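Local structure of UPF0098 protein CT_736 (Chlamydia trachomatis, 3N08) at residues Val45-Asp50 against Glu134-His139; Ile67-Ser72 against Glu130-Ala135; Phe11-Pro16 against Arg109-Ala114. The protein is of unknown function but, as a bacterial homologue of phosphatidylethanolamine-binding and Raf kinase inhibitor proteins, probably binds small ligands or lipid head groups. All blocks are in the same frame, centred on the assembly; numbering follows the deposited sequence.

Contact 1. Residues Val45-Asp50 against Glu134-His139; sequences VLIVED and EAMDGH
Met136 and Val45 meet through torsions that send the methionine chain from the helix to the strand: CG of Met136 stands anti to the carbonyl carbon (chi1 -74°), and a bend at the last torsion (chi3 -63°) folds CE toward Ile47. Val45 presents both of its methyls, with CG1 anti to the backbone N, and the sulfur sits against the pair, Met136 SD lying 3.8 Å from Val45 CG2 and 3.9 Å from Val45 CG1. Two residues along the strand, Ile47 stretches its chain forward, but its CD1 remains 4.4 Å from Met136 CE, a looser touch. Met136 was modelled in two conformers, and this arrangement belongs to one of them.

The contact joins strand 43-50, an inner strand of the main sheet of this phosphatidylethanolamine-binding protein family fold, to the last turn of helix 129-136. Val45 and Ile47 point at the helix, where both also touch Leu132, whereas Leu46 and Val48 lean on Trp66. Further along the strand, Glu49 forms a salt bridge with Lys129, tying it to the start of the same helix. Just past Met136 the chain leaves the helix in a type II turn, closed by His139 N to Met136 O at 2.8 Å, with Gly138 at a positive phi of 92°. The His139 ring meets Ala135 O in its plane, at the edge, with CD2 3.4 Å from that oxygen.

No hydrogen bond crosses between the two segments. Cohesion here comes from dispersion between a polarisable sulfur and branched aliphatic groups, a chemistry without strict directional demands and consistent with a methionine that can settle in more than one conformer.

Contact 2. Residues Ile67-Ser72 against Glu130-Ala135; sequences IVYNLS and EQLLEA
Leu132 of helix 129-136 packs onto Ile67 and Tyr69 of strand 63-71, a helix-on-sheet contact against the main sheet of the phosphatidylethanolamine-binding protein fold. The tight part lies at the tip of the leucine: CD2 of Leu132 comes to 3.5 Å from CG2 of Ile67, while its other branch, CD1, lies against the root of the tyrosine. A chi1 of 179° extends Leu132 away from its own N and out from the helix, and its two methyls divide between alternate residues of the strand. It also touches Val45 on the next strand.

The other side of the helix is the loose one, exposed and largely polar: Glu130, Gln131 and Glu134 lie there beside the apolar Leu133, and Gln131 turns its OE1 back to the N of Thr128. At Asn70 a G1 beta bulge interrupts the strand, Asn70, at a positive phi of 61°, and Leu71 both facing Leu44. The buried tyrosine keeps its polar end satisfied away from the leucine, its OH hydrogen-bonded chiefly to the backbone O of Glu124, with Ser122 O sharing the same hydroxyl. Where it meets the helix it offers only carbon, Leu132 CD1 standing 3.9 Å from Tyr69 CB and 4.1 Å from Tyr69 CG.

Contact 3. Residues Phe11-Pro16 against Arg109-Ala114; sequences FSYGRP and RYYFYA
The backbone of Phe11-Pro16 folds into a type II turn from Ser12 to Arg15, closed by Arg15 N to Ser12 O at 3.0 Å and carrying Gly14 at a positive phi of 81°. It leads into the short edge strand 15-16 of the mixed sheet of this phosphatidylethanolamine-binding protein fold. Strand 140-150 lies between that edge and strand 108-117, so the contact across it is made by side chains alone. Phe112 and Tyr111, consecutive on their strand, serve opposite faces of the sheet and receive Phe11 and Tyr13 respectively.

On the face that also carries Val48 the two phenylalanines meet obliquely, their planes inclined at 49° and centroids 5.8 Å apart. CZ of Phe11 comes 3.9 Å from Phe112 CE1, and Leu6 and Val48 pack round Phe112.

The other pair is wetter. A chi1 of -166° swings the Tyr13 ring away from its N and brings the hydroxyl, Tyr13 OH, to 3.6 Å from CE1 of Tyr111; that hydroxyl is also hydrogen-bonded to Glu145 OE2, and Tyr13 packs on Glu40 of the second subunit. One water, in the plane of both tyrosine rings at their edges, joins the two hydroxyls: it donates to Tyr13 OH at 2.9 Å and lies 2.8 Å from Tyr111 OH.

Contacts 1 and 2 lay overlapping parts of helix 129-136 on neighbouring strands of one sheet. Their centres are 5 Å apart, and they merge where Leu46 N bonds to Val68 O (2.8 Å) and Val45 CG1 packs on Leu132 CD2 (3.7 Å). Both are purely apolar and buried. Contact 3, with its centre about 17 Å from that of contact 1 and 20 Å from that of contact 2, lies toward the other edge of the same sheet and mixes a buried aromatic pair with a water-bridged tyrosine pair near the second subunit. Strand 43-50 links it to contact 1 through backbone bonds to Tyr111 and Tyr113, whereas contact 2 does not touch it.

Contact 1. Residues Val45-Asp50 against Glu134-His139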
ATOM      1  N   VAL B  45      12.771  -7.905   0.786  1.00  7.96           N
ATOM      2  CA  VAL B  45      12.778  -8.870  -0.303  1.00  7.96           C
ATOM      3  C   VAL B  45      11.804  -8.425  -1.386  1.00  6.83           C
ATOM      4  O   VAL B  45      10.713  -7.924  -1.071  1.00  7.51           O
ATOM      5  CB  VAL B  45      12.327 -10.245   0.209  1.00  9.37           C
ATOM      6  CG1 VAL B  45      12.240 -11.262  -0.923  1.00  9.67           C
ATOM      7  CG2 VAL B  45      13.255 -10.710   1.333  1.00 12.27           C
ATOM      8  N   LEU B  46      12.191  -8.622  -2.640  1.00  7.24           N
ATOM      9  CA  LEU B  46      11.330  -8.363  -3.800  1.00  7.54           C
ATOM     10  C   LEU B  46      11.240  -9.604  -4.678  1.00  7.70           C
ATOM     11  O   LEU B  46      12.263 -10.179  -5.025  1.00  7.79           O
ATOM     12  CB  LEU B  46      11.903  -7.180  -4.579  1.00  8.66           C
ATOM     13  CG  LEU B  46      11.176  -6.849  -5.886  1.00  9.00           C
ATOM     14  CD1 LEU B  46       9.820  -6.273  -5.661  1.00 11.42           C
ATOM     15  CD2 LEU B  46      11.986  -5.919  -6.772  1.00 11.51           C
ATOM     16  N   ILE B  47      10.019 -10.017  -5.022  1.00  7.11           N
ATOM     17  CA  ILE B  47       9.809 -11.122  -5.960  1.00  8.46           C
ATOM     18  C   ILE B  47       8.851 -10.614  -7.035  1.00  7.11           C
ATOM     19  O   ILE B  47       7.778 -10.124  -6.712  1.00  8.72           O
ATOM     20  CB  ILE B  47       9.246 -12.371  -5.273  1.00 10.13           C
ATOM     21  CG1 ILE B  47      10.196 -12.852  -4.188  1.00 10.29           C
ATOM     22  CG2 ILE B  47       8.963 -13.478  -6.306  1.00 11.77           C
ATOM     23  CD1 ILE B  47       9.660 -14.000  -3.358  1.00 13.41           C
ATOM     24  N   VAL B  48       9.229 -10.751  -8.308  1.00  8.29           N
ATOM     25  CA  VAL B  48       8.376 -10.329  -9.410  1.00  8.01           C
ATOM     26  C   VAL B  48       8.061 -11.551 -10.233  1.00  7.83           C
ATOM     27  O   VAL B  48       8.964 -12.294 -10.640  1.00  8.33           O
ATOM     28  CB  VAL B  48       9.064  -9.276 -10.289  1.00  7.57           C
ATOM     29  CG1 VAL B  48       8.167  -8.786 -11.397  1.00 10.60           C
ATOM     30  CG2 VAL B  48       9.575  -8.118  -9.440  1.00  9.69           C
ATOM     31  N   GLU B  49       6.785 -11.753 -10.498  1.00  7.67           N
ATOM     32  CA  GLU B  49       6.379 -12.938 -11.210  1.00  8.97           C
ATOM     33  C   GLU B  49       5.185 -12.716 -12.109  1.00  8.61           C
ATOM     34  O   GLU B  49       4.409 -11.777 -11.934  1.00  8.92           O
ATOM     35  CB  GLU B  49       6.117 -14.063 -10.244  1.00 12.71           C
ATOM     36  CG  GLU B  49       5.044 -13.769  -9.253  1.00 13.07           C
ATOM     37  CD  GLU B  49       4.956 -14.828  -8.149  1.00 17.55           C
ATOM     38  OE1 GLU B  49       5.999 -15.406  -7.775  1.00 20.05           O
ATOM     39  OE2 GLU B  49       3.839 -15.096  -7.663  1.00 15.63           O
ATOM     40  N   ASP B  50       5.035 -13.647 -13.062  1.00  8.05           N
ATOM     41  CA  ASP B  50       3.991 -13.619 -14.095  1.00  7.94           C
ATOM     42  C   ASP B  50       3.158 -14.904 -14.023  1.00  8.00           C
ATOM     43  O   ASP B  50       3.604 -15.962 -14.436  1.00  8.81           O
ATOM     44  CB  ASP B  50       4.673 -13.479 -15.446  1.00  8.44           C
ATOM     45  CG  ASP B  50       3.694 -13.465 -16.633  1.00  8.91           C
ATOM     46  OD1 ASP B  50       2.465 -13.465 -16.446  1.00 10.03           O
ATOM     47  OD2 ASP B  50       4.215 -13.402 -17.781  1.00  9.28           O
ATOM     48  N   GLU B 134      11.614 -20.399   1.866  1.00 16.45           N
ATOM     49  CA  GLU B 134      11.966 -21.190   3.038  1.00 16.00           C
ATOM     50  C   GLU B 134      12.790 -20.345   4.014  1.00 15.90           C
ATOM     51  O   GLU B 134      12.573 -20.388   5.214  1.00 18.17           O
ATOM     52  CB  GLU B 134      12.708 -22.466   2.620  1.00 21.35           C
ATOM     53  CG  GLU B 134      13.191 -23.322   3.788  1.00 34.83           C
ATOM     54  N   ALA B 135      13.723 -19.566   3.491  1.00 14.46           N
ATOM     55  CA  ALA B 135      14.594 -18.772   4.337  1.00 17.46           C
ATOM     56  C   ALA B 135      13.802 -17.668   5.054  1.00 17.71           C
ATOM     57  O   ALA B 135      14.112 -17.320   6.192  1.00 16.24           O
ATOM     58  CB  ALA B 135      15.738 -18.185   3.514  1.00 19.33           C
ATOM     59  N   MET B 136      12.784 -17.133   4.376  0.65 14.83           N
ATOM     60  CA  MET B 136      11.952 -16.053   4.913  0.65 14.07           C
ATOM     61  C   MET B 136      11.066 -16.543   6.056  0.65 13.82           C
ATOM     62  O   MET B 136      10.742 -15.770   6.954  0.65 15.58           O
ATOM     63  CB  MET B 136      11.027 -15.454   3.826  0.65 16.28           C
ATOM     64  CG  MET B 136      11.698 -14.558   2.789  0.65 13.14           C
ATOM     65  SD  MET B 136      10.618 -13.416   1.840  0.65  9.61           S
ATOM     66  CE  MET B 136       9.549 -14.521   0.968  0.65 13.61           C
ATOM     67  N   ASP B 137      10.660 -17.812   5.997  1.00 16.82           N
ATOM     68  CA  ASP B 137       9.646 -18.353   6.899  1.00 18.05           C
ATOM     69  C   ASP B 137       9.932 -18.078   8.367  1.00 20.66           C
ATOM     70  O   ASP B 137      11.000 -18.409   8.877  1.00 18.48           O
ATOM     71  CB  ASP B 137       9.461 -19.856   6.687  1.00 28.90           C
ATOM     72  CG  ASP B 137       8.329 -20.412   7.519  1.00 37.47           C
ATOM     73  OD1 ASP B 137       7.172 -19.996   7.290  1.00 30.39           O
ATOM     74  OD2 ASP B 137       8.597 -21.238   8.412  1.00 42.30           O
ATOM     75  N   GLY B 138       8.960 -17.468   9.030  1.00 16.49           N
ATOM     76  CA  GLY B 138       9.079 -17.085  10.414  1.00 19.25           C
ATOM     77  C   GLY B 138       9.586 -15.666  10.626  1.00 21.44           C
ATOM     78  O   GLY B 138       9.653 -15.208  11.770  1.00 26.69           O
ATOM     79  N   HIS B 139       9.933 -14.962   9.546  1.00 13.54           N
ATOM     80  CA  HIS B 139      10.601 -13.675   9.681  1.00 15.07           C
ATOM     81  C   HIS B 139       9.852 -12.574   8.963  1.00 11.37           C
ATOM     82  O   HIS B 139      10.290 -11.427   9.012  1.00 12.85           O
ATOM     83  CB  HIS B 139      12.024 -13.752   9.127  1.00 15.31           C
ATOM     84  CG  HIS B 139      12.848 -14.836   9.734  1.00 16.71           C
ATOM     85  ND1 HIS B 139      13.222 -14.822  11.056  1.00 22.87           N
ATOM     86  CD2 HIS B 139      13.378 -15.959   9.202  1.00 18.49           C
ATOM     87  CE1 HIS B 139      13.931 -15.903  11.323  1.00 25.24           C
ATOM     88  NE2 HIS B 139      14.043 -16.610  10.215  1.00 23.37           N
TER

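Contact 2. Residues Ile67-Ser72 against Glu130-Ala135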
ATOM      1  N   ILE B  67      14.212 -11.751  -8.573  1.00  7.26           N
ATOM      2  CA  ILE B  67      14.336 -11.951  -7.151  1.00  7.38           C
ATOM      3  C   ILE B  67      15.453 -11.059  -6.627  1.00  8.37           C
ATOM      4  O   ILE B  67      16.592 -11.105  -7.128  1.00  8.47           O
ATOM      5  CB  ILE B  67      14.689 -13.417  -6.847  1.00 10.26           C
ATOM      6  CG1 ILE B  67      13.509 -14.327  -7.208  1.00 11.73           C
ATOM      7  CG2 ILE B  67      15.096 -13.588  -5.378  1.00 12.06           C
ATOM      8  CD1 ILE B  67      13.755 -15.801  -6.923  1.00 13.31           C
ATOM      9  N   VAL B  68      15.129 -10.335  -5.565  1.00  8.01           N
ATOM     10  CA  VAL B  68      16.124  -9.542  -4.846  1.00  8.44           C
ATOM     11  C   VAL B  68      15.887  -9.748  -3.357  1.00  7.84           C
ATOM     12  O   VAL B  68      14.766  -9.665  -2.895  1.00  9.09           O
ATOM     13  CB  VAL B  68      16.011  -8.037  -5.148  1.00  9.15           C
ATOM     14  CG1 VAL B  68      17.105  -7.262  -4.432  1.00 10.28           C
ATOM     15  CG2 VAL B  68      16.089  -7.782  -6.643  1.00  9.02           C
ATOM     16  N   TYR B  69      16.939 -10.006  -2.589  1.00  8.32           N
ATOM     17  CA  TYR B  69      16.763 -10.100  -1.159  1.00  8.43           C
ATOM     18  C   TYR B  69      17.927  -9.436  -0.434  1.00  9.05           C
ATOM     19  O   TYR B  69      18.948  -9.104  -1.035  1.00  8.99           O
ATOM     20  CB  TYR B  69      16.545 -11.559  -0.705  1.00 10.58           C
ATOM     21  CG  TYR B  69      17.772 -12.438  -0.706  1.00 11.15           C
ATOM     22  CD1 TYR B  69      18.152 -13.140  -1.841  1.00 11.12           C
ATOM     23  CD2 TYR B  69      18.522 -12.589   0.452  1.00 13.84           C
ATOM     24  CE1 TYR B  69      19.272 -13.962  -1.825  1.00 13.40           C
ATOM     25  CE2 TYR B  69      19.626 -13.395   0.473  1.00 15.43           C
ATOM     26  CZ  TYR B  69      19.987 -14.079  -0.656  1.00 12.67           C
ATOM     27  OH  TYR B  69      21.099 -14.882  -0.594  1.00 19.29           O
ATOM     28  N   ASN B  70      17.755  -9.247   0.873  1.00  9.45           N
ATOM     29  CA  ASN B  70      18.710  -8.523   1.688  1.00  9.35           C
ATOM     30  C   ASN B  70      18.889  -7.080   1.243  1.00  9.34           C
ATOM     31  O   ASN B  70      19.949  -6.498   1.429  1.00 11.64           O
ATOM     32  CB  ASN B  70      20.038  -9.273   1.808  1.00  9.93           C
ATOM     33  CG  ASN B  70      20.004 -10.349   2.879  1.00 11.30           C
ATOM     34  OD1 ASN B  70      19.009 -10.520   3.604  1.00 11.54           O
ATOM     35  ND2 ASN B  70      21.097 -11.081   2.987  1.00 12.44           N
ATOM     36  N   LEU B  71      17.836  -6.508   0.684  1.00  8.32           N
ATOM     37  CA  LEU B  71      17.811  -5.072   0.474  1.00  9.33           C
ATOM     38  C   LEU B  71      17.789  -4.345   1.802  1.00 11.01           C
ATOM     39  O   LEU B  71      17.182  -4.819   2.764  1.00 10.89           O
ATOM     40  CB  LEU B  71      16.552  -4.689  -0.265  1.00 12.15           C
ATOM     41  CG  LEU B  71      16.568  -4.861  -1.759  1.00 11.93           C
ATOM     42  CD1 LEU B  71      15.130  -4.909  -2.253  1.00 13.81           C
ATOM     43  CD2 LEU B  71      17.360  -3.731  -2.444  1.00 13.40           C
ATOM     44  N   SER B  72      18.433  -3.182   1.850  1.00 10.64           N
ATOM     45  CA  SER B  72      18.310  -2.319   3.022  1.00 11.32           C
ATOM     46  C   SER B  72      16.856  -1.918   3.261  1.00  9.82           C
ATOM     47  O   SER B  72      16.156  -1.556   2.340  1.00 10.19           O
ATOM     48  CB  SER B  72      19.129  -1.055   2.834  1.00 10.62           C
ATOM     49  OG  SER B  72      18.842  -0.161   3.879  1.00 10.96           O
ATOM     50  N   GLU B 130      11.790 -20.849  -4.367  0.73 17.64           N
ATOM     51  CA  GLU B 130      11.484 -21.854  -3.360  0.73 17.44           C
ATOM     52  C   GLU B 130      12.427 -21.748  -2.159  0.73 16.00           C
ATOM     53  O   GLU B 130      11.985 -21.782  -1.016  0.73 16.10           O
ATOM     54  CB  GLU B 130      11.535 -23.258  -3.962  0.73 23.17           C
ATOM     55  CG  GLU B 130      11.215 -24.362  -2.967  0.73 35.28           C
ATOM     56  CD  GLU B 130      11.186 -25.746  -3.603  0.73 53.23           C
ATOM     57  OE1 GLU B 130      11.868 -25.954  -4.631  0.73 55.01           O
ATOM     58  OE2 GLU B 130      10.478 -26.629  -3.074  0.73 59.10           O
ATOM     59  N   GLN B 131      13.724 -21.615  -2.423  1.00 15.28           N
ATOM     60  CA  GLN B 131      14.717 -21.501  -1.344  1.00 16.77           C
ATOM     61  C   GLN B 131      14.536 -20.219  -0.517  1.00 16.10           C
ATOM     62  O   GLN B 131      14.663 -20.211   0.713  1.00 16.89           O
ATOM     63  CB  GLN B 131      16.122 -21.515  -1.938  1.00 17.36           C
ATOM     64  CG  GLN B 131      16.527 -22.858  -2.515  1.00 21.73           C
ATOM     65  CD  GLN B 131      17.828 -22.778  -3.290  1.00 21.10           C
ATOM     66  OE1 GLN B 131      18.213 -21.728  -3.777  1.00 23.92           O
ATOM     67  NE2 GLN B 131      18.517 -23.906  -3.388  1.00 29.24           N
ATOM     68  N   LEU B 132      14.229 -19.134  -1.214  1.00 14.29           N
ATOM     69  CA  LEU B 132      14.002 -17.842  -0.585  1.00 14.14           C
ATOM     70  C   LEU B 132      12.796 -17.880   0.346  1.00 14.26           C
ATOM     71  O   LEU B 132      12.848 -17.396   1.478  1.00 14.12           O
ATOM     72  CB  LEU B 132      13.828 -16.777  -1.668  1.00 14.03           C
ATOM     73  CG  LEU B 132      13.562 -15.377  -1.148  1.00 16.26           C
ATOM     74  CD1 LEU B 132      14.616 -14.946  -0.128  1.00 16.57           C
ATOM     75  CD2 LEU B 132      13.546 -14.419  -2.319  1.00 14.98           C
ATOM     76  N   LEU B 133      11.704 -18.477  -0.109  1.00 13.52           N
ATOM     77  CA  LEU B 133      10.513 -18.569   0.707  1.00 14.00           C
ATOM     78  C   LEU B 133      10.800 -19.358   1.979  1.00 15.23           C
ATOM     79  O   LEU B 133      10.299 -19.014   3.057  1.00 15.64           O
ATOM     80  CB  LEU B 133       9.358 -19.196  -0.084  1.00 19.04           C
ATOM     81  CG  LEU B 133       8.754 -18.365  -1.220  1.00 24.32           C
ATOM     82  CD1 LEU B 133       7.570 -19.091  -1.841  1.00 29.01           C
ATOM     83  CD2 LEU B 133       8.346 -16.990  -0.746  1.00 27.65           C
ATOM     84  N   GLU B 134      11.614 -20.399   1.866  1.00 16.45           N
ATOM     85  CA  GLU B 134      11.966 -21.190   3.038  1.00 16.00           C
ATOM     86  C   GLU B 134      12.790 -20.345   4.014  1.00 15.90           C
ATOM     87  O   GLU B 134      12.573 -20.388   5.214  1.00 18.17           O
ATOM     88  CB  GLU B 134      12.708 -22.466   2.620  1.00 21.35           C
ATOM     89  CG  GLU B 134      13.191 -23.322   3.788  1.00 34.83           C
ATOM     90  N   ALA B 135      13.723 -19.566   3.491  1.00 14.46           N
ATOM     91  CA  ALA B 135      14.594 -18.772   4.337  1.00 17.46           C
ATOM     92  C   ALA B 135      13.802 -17.668   5.054  1.00 17.71           C
ATOM     93  O   ALA B 135      14.112 -17.320   6.192  1.00 16.24           O
ATOM     94  CB  ALA B 135      15.738 -18.185   3.514  1.00 19.33           C
TER

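Contact 3. Residues Phe11-Pro16 against Arg109-Ala114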
ATOM      1  N   PHE B  11       4.050   3.367 -13.260  1.00  8.91           N
ATOM      2  CA  PHE B  11       2.718   2.815 -13.492  1.00  9.42           C
ATOM      3  C   PHE B  11       2.014   2.604 -12.173  1.00  9.16           C
ATOM      4  O   PHE B  11       2.643   2.271 -11.163  1.00  9.81           O
ATOM      5  CB  PHE B  11       2.731   1.487 -14.260  1.00 10.25           C
ATOM      6  CG  PHE B  11       3.516   0.395 -13.603  1.00  9.82           C
ATOM      7  CD1 PHE B  11       4.892   0.312 -13.748  1.00  9.73           C
ATOM      8  CD2 PHE B  11       2.873  -0.574 -12.846  1.00  9.25           C
ATOM      9  CE1 PHE B  11       5.604  -0.718 -13.116  1.00 10.65           C
ATOM     10  CE2 PHE B  11       3.585  -1.582 -12.228  1.00 10.51           C
ATOM     11  CZ  PHE B  11       4.940  -1.657 -12.357  1.00 10.41           C
ATOM     12  N   SER B  12       0.697   2.773 -12.213  0.62 10.03           N
ATOM     13  CA  SER B  12      -0.162   2.510 -11.074  0.62 10.95           C
ATOM     14  C   SER B  12      -0.713   1.083 -11.129  0.62  8.47           C
ATOM     15  O   SER B  12      -0.622   0.408 -12.155  0.62 10.45           O
ATOM     16  CB  SER B  12      -1.313   3.514 -11.046  0.62  9.87           C
ATOM     17  OG  SER B  12      -0.814   4.824 -10.856  0.62 14.47           O
ATOM     18  N   TYR B  13      -1.302   0.647 -10.022  1.00  9.20           N
ATOM     19  CA  TYR B  13      -1.766  -0.728  -9.907  1.00  8.79           C
ATOM     20  C   TYR B  13      -2.723  -1.109 -11.048  1.00  8.12           C
ATOM     21  O   TYR B  13      -3.741  -0.470 -11.265  1.00 10.07           O
ATOM     22  CB  TYR B  13      -2.431  -0.971  -8.543  1.00  9.10           C
ATOM     23  CG  TYR B  13      -2.620  -2.433  -8.258  1.00  8.77           C
ATOM     24  CD1 TYR B  13      -3.640  -3.131  -8.860  1.00 10.02           C
ATOM     25  CD2 TYR B  13      -1.753  -3.130  -7.414  1.00  9.49           C
ATOM     26  CE1 TYR B  13      -3.807  -4.470  -8.633  1.00  9.91           C
ATOM     27  CE2 TYR B  13      -1.913  -4.455  -7.174  1.00  9.20           C
ATOM     28  CZ  TYR B  13      -2.923  -5.126  -7.801  1.00 10.05           C
ATOM     29  OH  TYR B  13      -3.084  -6.475  -7.557  1.00 11.92           O
ATOM     30  N   GLY B  14      -2.368  -2.180 -11.742  1.00  9.24           N
ATOM     31  CA  GLY B  14      -3.207  -2.733 -12.790  1.00  9.95           C
ATOM     32  C   GLY B  14      -3.084  -2.005 -14.114  1.00  9.39           C
ATOM     33  O   GLY B  14      -3.832  -2.338 -15.036  1.00 10.93           O
ATOM     34  N   ARG B  15      -2.190  -1.034 -14.222  1.00  9.33           N
ATOM     35  CA  ARG B  15      -2.026  -0.272 -15.466  1.00  9.70           C
ATOM     36  C   ARG B  15      -0.827  -0.794 -16.252  1.00  8.37           C
ATOM     37  O   ARG B  15      -0.041  -1.561 -15.733  1.00  9.98           O
ATOM     38  CB  ARG B  15      -1.865   1.226 -15.183  1.00 12.15           C
ATOM     39  CG  ARG B  15      -3.045   1.826 -14.389  1.00 13.22           C
ATOM     40  CD  ARG B  15      -4.399   1.444 -14.979  1.00 17.43           C
ATOM     41  NE  ARG B  15      -4.516   1.923 -16.362  1.00 23.75           N
ATOM     42  CZ  ARG B  15      -5.340   1.430 -17.285  1.00 23.79           C
ATOM     43  NH1 ARG B  15      -6.144   0.421 -17.006  1.00 25.79           N
ATOM     44  NH2 ARG B  15      -5.352   1.952 -18.506  1.00 30.18           N
ATOM     45  N   PRO B  16      -0.713  -0.390 -17.511  1.00  9.29           N
ATOM     46  CA  PRO B  16       0.382  -0.897 -18.344  1.00 10.18           C
ATOM     47  C   PRO B  16       1.752  -0.424 -17.885  1.00 10.32           C
ATOM     48  O   PRO B  16       1.959   0.775 -17.602  1.00 11.25           O
ATOM     49  CB  PRO B  16       0.058  -0.323 -19.732  1.00 11.38           C
ATOM     50  CG  PRO B  16      -1.430  -0.144 -19.737  1.00 11.74           C
ATOM     51  CD  PRO B  16      -1.723   0.313 -18.314  1.00 10.08           C
ATOM     52  N   ARG B 109      -0.270 -10.091 -16.576  1.00  9.51           N
ATOM     53  CA  ARG B 109      -0.085  -9.378 -15.323  1.00  7.94           C
ATOM     54  C   ARG B 109       1.231  -9.760 -14.676  1.00  8.64           C
ATOM     55  O   ARG B 109       1.584 -10.942 -14.609  1.00 11.12           O
ATOM     56  CB  ARG B 109      -1.242  -9.749 -14.384  1.00  9.11           C
ATOM     57  CG  ARG B 109      -2.593  -9.332 -14.873  1.00 10.66           C
ATOM     58  CD  ARG B 109      -3.702 -10.024 -14.078  1.00 11.99           C
ATOM     59  NE  ARG B 109      -3.674 -11.467 -14.285  1.00 12.14           N
ATOM     60  CZ  ARG B 109      -4.404 -12.340 -13.619  1.00 13.86           C
ATOM     61  NH1 ARG B 109      -5.243 -11.900 -12.679  1.00 15.17           N
ATOM     62  NH2 ARG B 109      -4.301 -13.635 -13.895  1.00 14.45           N
ATOM     63  N   TYR B 110       1.964  -8.745 -14.233  1.00  7.65           N
ATOM     64  CA  TYR B 110       3.239  -8.912 -13.553  1.00  7.71           C
ATOM     65  C   TYR B 110       3.063  -8.388 -12.133  1.00  7.55           C
ATOM     66  O   TYR B 110       2.796  -7.194 -11.912  1.00  8.13           O
ATOM     67  CB  TYR B 110       4.361  -8.165 -14.319  1.00  7.59           C
ATOM     68  CG  TYR B 110       4.517  -8.719 -15.699  1.00  7.52           C
ATOM     69  CD1 TYR B 110       5.337  -9.802 -15.952  1.00  8.01           C
ATOM     70  CD2 TYR B 110       3.741  -8.232 -16.735  1.00  7.55           C
ATOM     71  CE1 TYR B 110       5.420 -10.364 -17.224  1.00  8.38           C
ATOM     72  CE2 TYR B 110       3.794  -8.796 -17.996  1.00  8.87           C
ATOM     73  CZ  TYR B 110       4.645  -9.848 -18.232  1.00  8.20           C
ATOM     74  OH  TYR B 110       4.654 -10.399 -19.500  1.00  9.23           O
ATOM     75  N   TYR B 111       3.208  -9.301 -11.180  1.00  6.97           N
ATOM     76  CA  TYR B 111       3.021  -8.999  -9.764  1.00  7.32           C
ATOM     77  C   TYR B 111       4.375  -8.807  -9.112  1.00  8.50           C
ATOM     78  O   TYR B 111       5.308  -9.616  -9.302  1.00  8.74           O
ATOM     79  CB  TYR B 111       2.265 -10.121  -9.080  1.00  8.31           C
ATOM     80  CG  TYR B 111       0.794 -10.125  -9.416  1.00  9.28           C
ATOM     81  CD1 TYR B 111      -0.121  -9.441  -8.629  1.00 10.09           C
ATOM     82  CD2 TYR B 111       0.311 -10.811 -10.529  1.00  9.80           C
ATOM     83  CE1 TYR B 111      -1.462  -9.443  -8.926  1.00 11.02           C
ATOM     84  CE2 TYR B 111      -1.022 -10.810 -10.827  1.00 11.81           C
ATOM     85  CZ  TYR B 111      -1.908 -10.121 -10.025  1.00 11.32           C
ATOM     86  OH  TYR B 111      -3.255 -10.138 -10.369  1.00 13.85           O
ATOM     87  N   PHE B 112       4.485  -7.717  -8.362  1.00  7.02           N
ATOM     88  CA  PHE B 112       5.679  -7.331  -7.640  1.00  6.70           C
ATOM     89  C   PHE B 112       5.352  -7.415  -6.155  1.00  7.00           C
ATOM     90  O   PHE B 112       4.455  -6.733  -5.667  1.00  8.64           O
ATOM     91  CB  PHE B 112       6.037  -5.887  -7.953  1.00  7.48           C
ATOM     92  CG  PHE B 112       6.388  -5.612  -9.384  1.00  7.25           C
ATOM     93  CD1 PHE B 112       5.421  -5.644 -10.392  1.00  8.34           C
ATOM     94  CD2 PHE B 112       7.672  -5.301  -9.726  1.00  8.91           C
ATOM     95  CE1 PHE B 112       5.776  -5.374 -11.706  1.00  9.89           C
ATOM     96  CE2 PHE B 112       8.016  -5.030 -11.034  1.00  9.33           C
ATOM     97  CZ  PHE B 112       7.058  -5.068 -12.020  1.00 10.13           C
ATOM     98  N   TYR B 113       6.020  -8.306  -5.447  1.00  6.89           N
ATOM     99  CA  TYR B 113       5.738  -8.547  -4.043  1.00  8.91           C
ATOM    100  C   TYR B 113       6.924  -8.082  -3.224  1.00  7.66           C
ATOM    101  O   TYR B 113       8.048  -8.487  -3.490  1.00  8.82           O
ATOM    102  CB  TYR B 113       5.524 -10.043  -3.794  1.00  9.58           C
ATOM    103  CG  TYR B 113       4.335 -10.614  -4.520  1.00  9.91           C
ATOM    104  CD1 TYR B 113       3.054 -10.244  -4.169  1.00 13.27           C
ATOM    105  CD2 TYR B 113       4.486 -11.502  -5.562  1.00 12.87           C
ATOM    106  CE1 TYR B 113       1.936 -10.775  -4.832  1.00 14.21           C
ATOM    107  CE2 TYR B 113       3.384 -12.045  -6.211  1.00 13.73           C
ATOM    108  CZ  TYR B 113       2.129 -11.661  -5.844  1.00 12.30           C
ATOM    109  OH  TYR B 113       1.040 -12.206  -6.522  1.00 13.93           O
ATOM    110  N   ALA B 114       6.656  -7.277  -2.204  1.00  7.25           N
ATOM    111  CA  ALA B 114       7.680  -6.888  -1.262  1.00  7.17           C
ATOM    112  C   ALA B 114       7.400  -7.530   0.091  1.00  7.85           C
ATOM    113  O   ALA B 114       6.241  -7.650   0.528  1.00  8.62           O
ATOM    114  CB  ALA B 114       7.728  -5.378  -1.112  1.00 11.09           C
TER
HETATM  115  O   HOH W   1      -4.851  -8.188  -9.092  1.00 14.36           O